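Long-range contact in hydrogenase maturation factor (Thermoanaerobacter tengcongensis, PDB 3VTI), which probably uses carbamoyl phosphate and ATP to carbamoylate the C-terminal cysteine of HypE during maturation of [NiFe] hydrogenases: residues 379-384 with 731-736. Residues are numbered along the deposited sequence; the frame is centred on the assembly and turned at random.
With FE (Fe (III) ion), chain G.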
loop_
_atom_site.group_PDB
_atom_site.type_symbol
_atom_site.label_atom_id
_atom_site.label_comp_id
_atom_site.label_asym_id
_atom_site.label_seq_id
_atom_site.Cartn_x
_atom_site.Cartn_y
_atom_site.Cartn_z
ATOM N N ARG A 379 -5.780 -38.834 46.278
ATOM C CA ARG A 379 -5.718 -37.977 45.086
ATOM C C ARG A 379 -6.535 -36.711 45.326
ATOM O O ARG A 379 -7.761 -36.699 45.199
ATOM C CB ARG A 379 -6.211 -38.703 43.819
ATOM C CG ARG A 379 -5.686 -40.124 43.627
ATOM C CD ARG A 379 -4.183 -40.184 43.323
ATOM N NE ARG A 379 -3.697 -41.565 43.270
ATOM C CZ ARG A 379 -2.438 -41.930 43.026
ATOM N NH1 ARG A 379 -1.498 -41.018 42.801
ATOM N NH2 ARG A 379 -2.119 -43.222 43.004
ATOM N N ILE A 380 -5.833 -35.650 45.695
ATOM C CA ILE A 380 -6.459 -34.416 46.100
ATOM C C ILE A 380 -6.872 -33.611 44.853
ATOM O O ILE A 380 -6.136 -33.545 43.883
ATOM C CB ILE A 380 -5.522 -33.637 47.075
ATOM C CG1 ILE A 380 -6.273 -32.519 47.801
ATOM C CG2 ILE A 380 -4.266 -33.112 46.374
ATOM C CD1 ILE A 380 -5.645 -32.167 49.145
ATOM N N ILE A 381 -8.066 -33.027 44.881
ATOM C CA ILE A 381 -8.614 -32.312 43.748
ATOM C C ILE A 381 -8.461 -30.827 44.000
ATOM O O ILE A 381 -8.130 -30.072 43.091
ATOM C CB ILE A 381 -10.117 -32.703 43.483
ATOM C CG1 ILE A 381 -10.200 -34.057 42.765
ATOM C CG2 ILE A 381 -10.858 -31.650 42.652
ATOM C CD1 ILE A 381 -10.290 -35.256 43.689
ATOM N N ARG A 382 -8.704 -30.405 45.234
ATOM C CA ARG A 382 -8.535 -29.012 45.595
ATOM C C ARG A 382 -7.902 -28.943 46.970
ATOM O O ARG A 382 -8.496 -29.374 47.955
ATOM C CB ARG A 382 -9.877 -28.285 45.571
ATOM C CG ARG A 382 -9.782 -26.834 46.014
ATOM C CD ARG A 382 -11.123 -26.338 46.431
ATOM N NE ARG A 382 -11.817 -25.722 45.318
ATOM C CZ ARG A 382 -13.108 -25.408 45.314
ATOM N NH1 ARG A 382 -13.879 -25.702 46.363
ATOM N NH2 ARG A 382 -13.625 -24.814 44.239
ATOM N N ARG A 383 -6.681 -28.425 47.020
ATOM C CA ARG A 383 -5.893 -28.414 48.246
ATOM C C ARG A 383 -5.996 -27.054 48.930
ATOM O O ARG A 383 -5.377 -26.077 48.497
ATOM C CB ARG A 383 -4.434 -28.760 47.939
ATOM C CG ARG A 383 -3.599 -29.131 49.157
ATOM C CD ARG A 383 -2.127 -29.197 48.807
ATOM N NE ARG A 383 -1.278 -28.640 49.864
ATOM C CZ ARG A 383 -0.794 -29.381 50.851
ATOM N NH1 ARG A 383 -1.092 -30.681 50.886
ATOM N NH2 ARG A 383 -0.035 -28.851 51.795
ATOM N N ALA A 384 -6.797 -27.004 49.990
ATOM C CA ALA A 384 -7.099 -25.761 50.692
ATOM C C ALA A 384 -7.199 -26.005 52.203
ATOM O O ALA A 384 -6.235 -26.490 52.804
ATOM C CB ALA A 384 -8.379 -25.134 50.136
ATOM N N PRO A 731 -2.788 -31.513 43.428
ATOM C CA PRO A 731 -3.645 -32.058 42.377
ATOM C C PRO A 731 -2.938 -32.322 41.036
ATOM O O PRO A 731 -1.952 -31.683 40.707
ATOM C CB PRO A 731 -4.722 -30.976 42.201
ATOM C CG PRO A 731 -4.639 -30.112 43.401
ATOM C CD PRO A 731 -3.185 -30.145 43.792
ATOM N N CYS A 732 -3.439 -33.289 40.281
ATOM C CA CYS A 732 -2.990 -33.478 38.911
ATOM C C CYS A 732 -3.581 -32.384 38.006
ATOM O O CYS A 732 -3.139 -32.218 36.884
ATOM C CB CYS A 732 -3.319 -34.889 38.392
ATOM S SG CYS A 732 -5.087 -35.251 38.203
ATOM N N ASN A 733 -4.563 -31.627 38.499
ATOM C CA ASN A 733 -5.070 -30.464 37.742
ATOM C C ASN A 733 -4.184 -29.220 37.921
ATOM O O ASN A 733 -3.129 -29.292 38.558
ATOM C CB ASN A 733 -6.534 -30.161 38.086
ATOM C CG ASN A 733 -6.737 -29.771 39.554
ATOM O OD1 ASN A 733 -5.973 -28.986 40.117
ATOM N ND2 ASN A 733 -7.790 -30.308 40.166
ATOM N N ASP A 734 -4.624 -28.083 37.383
ATOM C CA ASP A 734 -3.794 -26.886 37.389
ATOM C C ASP A 734 -3.504 -26.322 38.778
ATOM O O ASP A 734 -2.745 -25.360 38.918
ATOM C CB ASP A 734 -4.393 -25.810 36.491
ATOM C CG ASP A 734 -4.372 -26.196 35.039
ATOM O OD1 ASP A 734 -3.972 -27.333 34.724
ATOM O OD2 ASP A 734 -4.764 -25.359 34.209
ATOM N N GLY A 735 -4.091 -26.931 39.800
ATOM C CA GLY A 735 -3.768 -26.593 41.180
ATOM C C GLY A 735 -2.366 -27.014 41.586
ATOM O O GLY A 735 -1.831 -26.499 42.567
ATOM N N GLY A 736 -1.780 -27.953 40.837
ATOM C CA GLY A 736 -0.450 -28.479 41.131
ATOM C C GLY A 736 0.663 -27.897 40.278
ATOM O O GLY A 736 1.836 -28.206 40.478
HETATM FE FE FE G . -3.473 -28.282 32.917
HETATM O O HOH W 1 -5.208 -27.021 32.271
HETATM O O HOH W 2 -5.271 -29.613 33.858
#
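Ile380 meets Pro731 with both its side chain and its carbonyl. Its CG2 methyl lies 4.1 Å from CD of the proline ring, a suitable apolar pairing for a buried spot, while its O lies near CA of Pro731, 3.3 Å away. The side chain of Ile381 sets out away from 731-736 and packs on Val370, Ser372 and Gln705, though its CG2 still brushes ND2 of Asn733; its carbonyl O makes the polar contact. That O lies 3.5 Å from CG of Pro731 and receives a hydrogen bond from ND2 of Asn733 (3.0 Å, 165° at the hydrogen). The donor sits on a lone pair in the carbonyl plane, and the oxygen is nearly within the plane of the asparagine amide. An asparagine suits the place because its other amide atom, OD1, accepts from N of Gly735 at 2.8 Å, closing an Asx turn. The CG of Asn733 stands between its backbone N and carbonyl carbon (chi1 63°), which brings OD1 within bonding distance of that N while ND2 points to O of Ile381; with both ends bonded, the flat group's rotation is fixed. The backbones of Ile381 and Arg382 both bond to Val370 of strand 370-374, a classic bulge. The side chain of Arg383 sets out toward 731-736 but carries its guanidinium past it, where NH1 makes a weak hydrogen bond to O of Lys729. The Asx turn carries Asp734, whose OD1 binds the iron at 2.1 Å alongside His483, His487 and, in this protein, Asp507. The contact thus joins the YrdC-like (telomere recombination) region to the metal-binding loop of the Kae1-like carbamoyltransferase module, whose two-histidine, aspartate-containing iron site resembles that of Kae1 proteins.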